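Local coordinates for protein bradyzoite surface antigen BSR4 (Toxoplasma gondii, PDB 2JKS) that is a bradyzoite-stage surface antigen of the SAG1-related (SRS) superfamily and binds zinc ions, at residues 127-140 against 152-164. Numbering follows the deposited sequence.
Sequences LPLTDKAFVVGCQA and TAACKLTVNVEAR
The side chain of Val159 lies under the ring of Phe134, its directly paired neighbour in the antiparallel hairpin of strands 132-140 and 152-161. Val159 CB sits 3.7 Å from the centroid of the Phe134 ring, a CH-pi contact made over one face, and both methyls of the valine reach the ring carbons. The ring can cover its neighbour because its CG is wedged between the backbone N and the carbonyl carbon (chi1 67°). Val136 and Leu157 run alongside each other on this same sheet face, where Cys138 and Cys155 are paired through their backbones but their sulfurs are bonded to Cys46 and Cys16 respectively. Helix 91-95 also meets Phe134, through Leu91 and Leu94. On the other face Val135 lies across Lys156 and Thr158, with its CG2 3.5 Å from Thr158 OG1.

Beyond the paired strands, side chains join the backbone in the bonding. Ala163 N points almost straight at Asp131 OD1 (3.0 Å, 176°), while OD2 of that carboxylate accepts from Lys180 N. Arg164 folds back so that its NH1 reaches Leu127 O at 2.7 Å, the carbonyl oxygen lying in the guanidinium plane, and its backbone N bonds Pro128 O. The chemistry thus changes along one hairpin: regular amide pairing backed by a largely apolar face whose two cysteines bond to other strands gives way to hydrogen bonds that tie the run into strand 132-140 to the run out of strand 152-161.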
ATOM      1  N   LEU A 127       1.317  -5.454  -2.399  1.00 29.40           N
ATOM      2  CA  LEU A 127       1.621  -4.410  -1.380  1.00 29.02           C
ATOM      3  C   LEU A 127       0.944  -3.106  -1.788  1.00 27.92           C
ATOM      4  O   LEU A 127       1.087  -2.717  -2.938  1.00 27.29           O
ATOM      5  CB  LEU A 127       3.128  -4.233  -1.223  1.00 28.45           C
ATOM      6  CG  LEU A 127       3.854  -5.397  -0.575  1.00 28.86           C
ATOM      7  CD1 LEU A 127       5.355  -5.060  -0.553  1.00 26.32           C
ATOM      8  CD2 LEU A 127       3.260  -5.621   0.825  1.00 28.08           C
ATOM      9  N   PRO A 128       0.161  -2.469  -0.868  1.00 28.23           N
ATOM     10  CA  PRO A 128      -0.671  -1.291  -1.191  1.00 27.40           C
ATOM     11  C   PRO A 128       0.175  -0.014  -1.394  1.00 27.34           C
ATOM     12  O   PRO A 128       1.355   0.005  -1.068  1.00 27.54           O
ATOM     13  CB  PRO A 128      -1.612  -1.174   0.039  1.00 26.41           C
ATOM     14  CG  PRO A 128      -0.816  -1.757   1.159  1.00 27.79           C
ATOM     15  CD  PRO A 128      -0.023  -2.894   0.541  1.00 26.92           C
ATOM     16  N   LEU A 129      -0.416   1.017  -1.981  1.00 27.79           N
ATOM     17  CA  LEU A 129       0.225   2.356  -2.075  1.00 28.09           C
ATOM     18  C   LEU A 129       0.151   3.161  -0.803  1.00 28.44           C
ATOM     19  O   LEU A 129       0.855   4.171  -0.639  1.00 27.21           O
ATOM     20  CB  LEU A 129      -0.425   3.148  -3.207  1.00 28.54           C
ATOM     21  CG  LEU A 129      -0.376   2.470  -4.563  1.00 31.62           C
ATOM     22  CD1 LEU A 129      -1.066   3.334  -5.633  1.00 32.42           C
ATOM     23  CD2 LEU A 129       1.036   2.084  -4.954  1.00 28.46           C
ATOM     24  N   THR A 130      -0.738   2.736   0.101  1.00 27.80           N
ATOM     25  CA  THR A 130      -0.913   3.383   1.369  1.00 28.86           C
ATOM     26  C   THR A 130      -0.960   2.310   2.466  1.00 29.26           C
ATOM     27  O   THR A 130      -1.283   1.158   2.174  1.00 28.69           O
ATOM     28  CB  THR A 130      -2.226   4.248   1.401  1.00 29.67           C
ATOM     29  OG1 THR A 130      -3.339   3.402   1.145  1.00 29.97           O
ATOM     30  CG2 THR A 130      -2.190   5.344   0.298  1.00 27.02           C
ATOM     31  N   ASP A 131      -0.656   2.711   3.698  1.00 29.23           N
ATOM     32  CA  ASP A 131      -0.661   1.775   4.845  1.00 30.09           C
ATOM     33  C   ASP A 131      -2.070   1.273   5.113  1.00 30.02           C
ATOM     34  O   ASP A 131      -2.988   2.070   5.138  1.00 30.07           O
ATOM     35  CB  ASP A 131      -0.057   2.430   6.090  1.00 30.43           C
ATOM     36  CG  ASP A 131       1.417   2.788   5.910  1.00 28.40           C
ATOM     37  OD1 ASP A 131       2.143   2.090   5.163  1.00 30.24           O
ATOM     38  OD2 ASP A 131       1.875   3.757   6.531  1.00 28.15           O
ATOM     39  N   LYS A 132      -2.226  -0.046   5.272  1.00 30.17           N
ATOM     40  CA  LYS A 132      -3.523  -0.646   5.526  1.00 30.01           C
ATOM     41  C   LYS A 132      -3.533  -1.477   6.806  1.00 29.28           C
ATOM     42  O   LYS A 132      -2.501  -1.985   7.267  1.00 29.66           O
ATOM     43  CB  LYS A 132      -3.968  -1.546   4.354  1.00 29.76           C
ATOM     44  CG  LYS A 132      -3.955  -0.889   2.960  1.00 31.74           C
ATOM     45  CD  LYS A 132      -5.088   0.141   2.812  1.00 32.15           C
ATOM     46  CE  LYS A 132      -4.983   0.806   1.436  1.00 33.45           C
ATOM     47  NZ  LYS A 132      -6.078   1.810   1.309  1.00 36.71           N
ATOM     48  N   ALA A 133      -4.733  -1.671   7.332  1.00 28.68           N
ATOM     49  CA  ALA A 133      -4.973  -2.585   8.439  1.00 28.48           C
ATOM     50  C   ALA A 133      -6.295  -3.324   8.244  1.00 28.14           C
ATOM     51  O   ALA A 133      -7.286  -2.757   7.740  1.00 29.41           O
ATOM     52  CB  ALA A 133      -4.989  -1.808   9.766  1.00 27.67           C
ATOM     53  N   PHE A 134      -6.339  -4.564   8.692  1.00 27.75           N
ATOM     54  CA  PHE A 134      -7.607  -5.294   8.754  1.00 27.56           C
ATOM     55  C   PHE A 134      -7.624  -6.101  10.024  1.00 27.61           C
ATOM     56  O   PHE A 134      -6.618  -6.131  10.761  1.00 27.12           O
ATOM     57  CB  PHE A 134      -7.807  -6.186   7.496  1.00 27.34           C
ATOM     58  CG  PHE A 134      -6.816  -7.350   7.373  1.00 27.47           C
ATOM     59  CD1 PHE A 134      -7.033  -8.547   8.091  1.00 26.05           C
ATOM     60  CD2 PHE A 134      -5.706  -7.252   6.531  1.00 25.28           C
ATOM     61  CE1 PHE A 134      -6.179  -9.596   7.998  1.00 25.12           C
ATOM     62  CE2 PHE A 134      -4.810  -8.359   6.395  1.00 25.63           C
ATOM     63  CZ  PHE A 134      -5.074  -9.525   7.133  1.00 22.42           C
ATOM     64  N   VAL A 135      -8.768  -6.738  10.273  1.00 27.46           N
ATOM     65  CA  VAL A 135      -9.027  -7.505  11.501  1.00 27.23           C
ATOM     66  C   VAL A 135      -9.658  -8.861  11.069  1.00 28.33           C
ATOM     67  O   VAL A 135     -10.499  -8.937  10.146  1.00 28.44           O
ATOM     68  CB  VAL A 135      -9.965  -6.706  12.524  1.00 27.36           C
ATOM     69  CG1 VAL A 135     -10.637  -7.634  13.534  1.00 28.43           C
ATOM     70  CG2 VAL A 135      -9.192  -5.636  13.301  1.00 27.20           C
ATOM     71  N   VAL A 136      -9.209  -9.913  11.726  1.00 28.11           N
ATOM     72  CA  VAL A 136      -9.798 -11.249  11.656  1.00 28.28           C
ATOM     73  C   VAL A 136      -9.824 -11.714  13.128  1.00 28.82           C
ATOM     74  O   VAL A 136      -9.196 -11.105  14.009  1.00 29.10           O
ATOM     75  CB  VAL A 136      -8.993 -12.252  10.709  1.00 27.34           C
ATOM     76  CG1 VAL A 136      -9.041 -11.835   9.193  1.00 24.54           C
ATOM     77  CG2 VAL A 136      -7.488 -12.405  11.171  1.00 26.61           C
ATOM     78  N   GLY A 137     -10.553 -12.778  13.402  1.00 29.67           N
ATOM     79  CA  GLY A 137     -10.662 -13.233  14.772  1.00 31.49           C
ATOM     80  C   GLY A 137     -11.267 -14.617  14.821  1.00 32.73           C
ATOM     81  O   GLY A 137     -11.683 -15.147  13.797  1.00 33.42           O
ATOM     82  N   CYS A 138     -11.295 -15.210  16.011  1.00 33.53           N
ATOM     83  CA  CYS A 138     -12.043 -16.447  16.227  1.00 35.21           C
ATOM     84  C   CYS A 138     -12.924 -16.238  17.445  1.00 35.07           C
ATOM     85  O   CYS A 138     -12.570 -15.488  18.330  1.00 34.27           O
ATOM     86  CB  CYS A 138     -11.090 -17.638  16.437  1.00 35.19           C
ATOM     87  SG  CYS A 138     -10.267 -18.073  14.916  1.00 36.28           S
ATOM     88  N   GLN A 139     -14.073 -16.896  17.461  1.00 36.54           N
ATOM     89  CA  GLN A 139     -14.975 -16.869  18.630  1.00 37.11           C
ATOM     90  C   GLN A 139     -15.372 -18.310  18.924  1.00 37.72           C
ATOM     91  O   GLN A 139     -15.675 -19.089  17.997  1.00 36.53           O
ATOM     92  CB  GLN A 139     -16.201 -16.020  18.328  1.00 37.13           C
ATOM     93  CG  GLN A 139     -17.098 -15.763  19.539  1.00 39.96           C
ATOM     94  CD  GLN A 139     -17.926 -14.522  19.364  1.00 43.71           C
ATOM     95  OE1 GLN A 139     -17.627 -13.464  19.923  1.00 45.55           O
ATOM     96  NE2 GLN A 139     -18.977 -14.638  18.577  1.00 46.23           N
ATOM     97  N   ALA A 140     -15.352 -18.649  20.214  1.00 37.88           N
ATOM     98  CA  ALA A 140     -15.634 -19.983  20.670  1.00 38.77           C
ATOM     99  C   ALA A 140     -16.916 -19.839  21.463  1.00 40.26           C
ATOM    100  O   ALA A 140     -17.037 -18.912  22.272  1.00 40.09           O
ATOM    101  CB  ALA A 140     -14.518 -20.493  21.527  1.00 36.87           C
ATOM    102  N   THR A 152     -19.682 -16.869  25.011  1.00 41.55           N
ATOM    103  CA  THR A 152     -18.576 -16.779  24.064  1.00 39.89           C
ATOM    104  C   THR A 152     -17.272 -16.200  24.661  1.00 39.50           C
ATOM    105  O   THR A 152     -17.275 -15.497  25.683  1.00 38.61           O
ATOM    106  CB  THR A 152     -18.969 -15.925  22.837  1.00 40.92           C
ATOM    107  OG1 THR A 152     -19.158 -14.570  23.252  1.00 39.31           O
ATOM    108  CG2 THR A 152     -20.231 -16.421  22.232  1.00 38.24           C
ATOM    109  N   ALA A 153     -16.153 -16.539  24.020  1.00 38.42           N
ATOM    110  CA  ALA A 153     -14.937 -15.771  24.158  1.00 36.25           C
ATOM    111  C   ALA A 153     -14.411 -15.621  22.730  1.00 35.73           C
ATOM    112  O   ALA A 153     -14.812 -16.364  21.820  1.00 34.95           O
ATOM    113  CB  ALA A 153     -13.951 -16.490  25.019  1.00 36.65           C
ATOM    114  N   ALA A 154     -13.540 -14.642  22.529  1.00 35.17           N
ATOM    115  CA  ALA A 154     -12.995 -14.382  21.193  1.00 34.04           C
ATOM    116  C   ALA A 154     -11.542 -13.894  21.261  1.00 34.33           C
ATOM    117  O   ALA A 154     -11.088 -13.446  22.311  1.00 33.28           O
ATOM    118  CB  ALA A 154     -13.878 -13.358  20.490  1.00 34.17           C
ATOM    119  N   CYS A 155     -10.820 -14.034  20.146  1.00 33.60           N
ATOM    120  CA  CYS A 155      -9.526 -13.373  19.942  1.00 34.70           C
ATOM    121  C   CYS A 155      -9.720 -12.425  18.806  1.00 32.57           C
ATOM    122  O   CYS A 155     -10.378 -12.749  17.799  1.00 31.21           O
ATOM    123  CB  CYS A 155      -8.466 -14.357  19.464  1.00 35.99           C
ATOM    124  SG  CYS A 155      -7.828 -15.422  20.716  1.00 47.41           S
ATOM    125  N   LYS A 156      -9.109 -11.272  18.927  1.00 31.41           N
ATOM    126  CA  LYS A 156      -9.078 -10.360  17.808  1.00 30.99           C
ATOM    127  C   LYS A 156      -7.633 -10.063  17.294  1.00 30.14           C
ATOM    128  O   LYS A 156      -6.755  -9.714  18.060  1.00 28.78           O
ATOM    129  CB  LYS A 156      -9.825  -9.100  18.220  1.00 31.90           C
ATOM    130  CG  LYS A 156      -9.782  -8.018  17.240  1.00 33.13           C
ATOM    131  CD  LYS A 156      -9.844  -6.761  18.026  1.00 39.77           C
ATOM    132  CE  LYS A 156     -10.676  -5.745  17.302  1.00 42.42           C
ATOM    133  NZ  LYS A 156     -10.754  -4.572  18.170  1.00 42.04           N
ATOM    134  N   LEU A 157      -7.408 -10.218  15.985  1.00 29.11           N
ATOM    135  CA  LEU A 157      -6.094  -9.979  15.418  1.00 27.83           C
ATOM    136  C   LEU A 157      -6.140  -8.810  14.451  1.00 27.68           C
ATOM    137  O   LEU A 157      -6.850  -8.868  13.473  1.00 26.52           O
ATOM    138  CB  LEU A 157      -5.561 -11.237  14.682  1.00 28.51           C
ATOM    139  CG  LEU A 157      -4.153 -11.110  14.056  1.00 29.33           C
ATOM    140  CD1 LEU A 157      -3.077 -10.826  15.104  1.00 28.34           C
ATOM    141  CD2 LEU A 157      -3.774 -12.345  13.210  1.00 29.49           C
ATOM    142  N   THR A 158      -5.377  -7.759  14.734  1.00 25.58           N
ATOM    143  CA  THR A 158      -5.195  -6.696  13.780  1.00 27.00           C
ATOM    144  C   THR A 158      -3.938  -6.982  12.926  1.00 26.82           C
ATOM    145  O   THR A 158      -2.847  -7.152  13.458  1.00 27.39           O
ATOM    146  CB  THR A 158      -5.105  -5.316  14.472  1.00 25.87           C
ATOM    147  OG1 THR A 158      -6.314  -5.077  15.226  1.00 27.81           O
ATOM    148  CG2 THR A 158      -4.894  -4.193  13.456  1.00 26.95           C
ATOM    149  N   VAL A 159      -4.095  -7.003  11.601  1.00 25.94           N
ATOM    150  CA  VAL A 159      -2.936  -7.142  10.719  1.00 26.43           C
ATOM    151  C   VAL A 159      -2.753  -5.818   9.989  1.00 27.33           C
ATOM    152  O   VAL A 159      -3.642  -5.381   9.272  1.00 27.13           O
ATOM    153  CB  VAL A 159      -3.123  -8.289   9.699  1.00 25.48           C
ATOM    154  CG1 VAL A 159      -1.901  -8.446   8.657  1.00 25.59           C
ATOM    155  CG2 VAL A 159      -3.575  -9.682  10.446  1.00 23.30           C
ATOM    156  N   ASN A 160      -1.597  -5.206  10.207  1.00 27.47           N
ATOM    157  CA  ASN A 160      -1.149  -3.996   9.543  1.00 29.73           C
ATOM    158  C   ASN A 160      -0.368  -4.456   8.340  1.00 29.34           C
ATOM    159  O   ASN A 160       0.402  -5.405   8.442  1.00 29.88           O
ATOM    160  CB  ASN A 160      -0.268  -3.217  10.536  1.00 29.07           C
ATOM    161  CG  ASN A 160      -1.066  -2.764  11.741  1.00 30.96           C
ATOM    162  OD1 ASN A 160      -2.002  -1.988  11.587  1.00 30.84           O
ATOM    163  ND2 ASN A 160      -0.766  -3.316  12.932  1.00 31.39           N
ATOM    164  N   VAL A 161      -0.625  -3.849   7.191  1.00 29.13           N
ATOM    165  CA  VAL A 161       0.118  -4.130   5.976  1.00 28.34           C
ATOM    166  C   VAL A 161       0.787  -2.807   5.564  1.00 28.54           C
ATOM    167  O   VAL A 161       0.096  -1.813   5.327  1.00 27.73           O
ATOM    168  CB  VAL A 161      -0.805  -4.654   4.846  1.00 28.70           C
ATOM    169  CG1 VAL A 161       0.010  -5.001   3.624  1.00 27.91           C
ATOM    170  CG2 VAL A 161      -1.691  -5.855   5.379  1.00 28.00           C
ATOM    171  N   GLU A 162       2.117  -2.790   5.579  1.00 27.62           N
ATOM    172  CA  GLU A 162       2.861  -1.573   5.234  1.00 28.09           C
ATOM    173  C   GLU A 162       2.853  -1.403   3.732  1.00 27.54           C
ATOM    174  O   GLU A 162       2.990  -2.379   3.003  1.00 27.49           O
ATOM    175  CB  GLU A 162       4.291  -1.656   5.733  1.00 28.42           C
ATOM    176  CG  GLU A 162       4.332  -1.832   7.246  1.00 33.72           C
ATOM    177  CD  GLU A 162       5.714  -1.689   7.852  1.00 40.73           C
ATOM    178  OE1 GLU A 162       6.711  -1.730   7.111  1.00 40.73           O
ATOM    179  OE2 GLU A 162       5.794  -1.549   9.090  1.00 45.90           O
ATOM    180  N   ALA A 163       2.701  -0.152   3.285  1.00 27.16           N
ATOM    181  CA  ALA A 163       2.760   0.207   1.874  1.00 26.57           C
ATOM    182  C   ALA A 163       4.092  -0.216   1.236  1.00 26.21           C
ATOM    183  O   ALA A 163       5.135  -0.191   1.886  1.00 28.60           O
ATOM    184  CB  ALA A 163       2.615   1.754   1.751  1.00 25.84           C
ATOM    185  N   ARG A 164       4.065  -0.574  -0.032  1.00 26.60           N
ATOM    186  CA  ARG A 164       5.301  -0.748  -0.795  1.00 26.96           C
ATOM    187  C   ARG A 164       6.111   0.552  -0.775  1.00 26.41           C
ATOM    188  O   ARG A 164       5.552   1.654  -0.565  1.00 25.24           O
ATOM    189  CB  ARG A 164       4.997  -1.098  -2.248  1.00 27.31           C
ATOM    190  CG  ARG A 164       4.336   0.033  -3.044  1.00 30.81           C
ATOM    191  CD  ARG A 164       3.293  -0.586  -3.949  1.00 40.05           C
ATOM    192  NE  ARG A 164       3.819  -1.045  -5.214  1.00 45.47           N
ATOM    193  CZ  ARG A 164       3.319  -2.099  -5.871  1.00 49.78           C
ATOM    194  NH1 ARG A 164       2.327  -2.823  -5.345  1.00 47.52           N
ATOM    195  NH2 ARG A 164       3.826  -2.450  -7.043  1.00 48.67           N
TER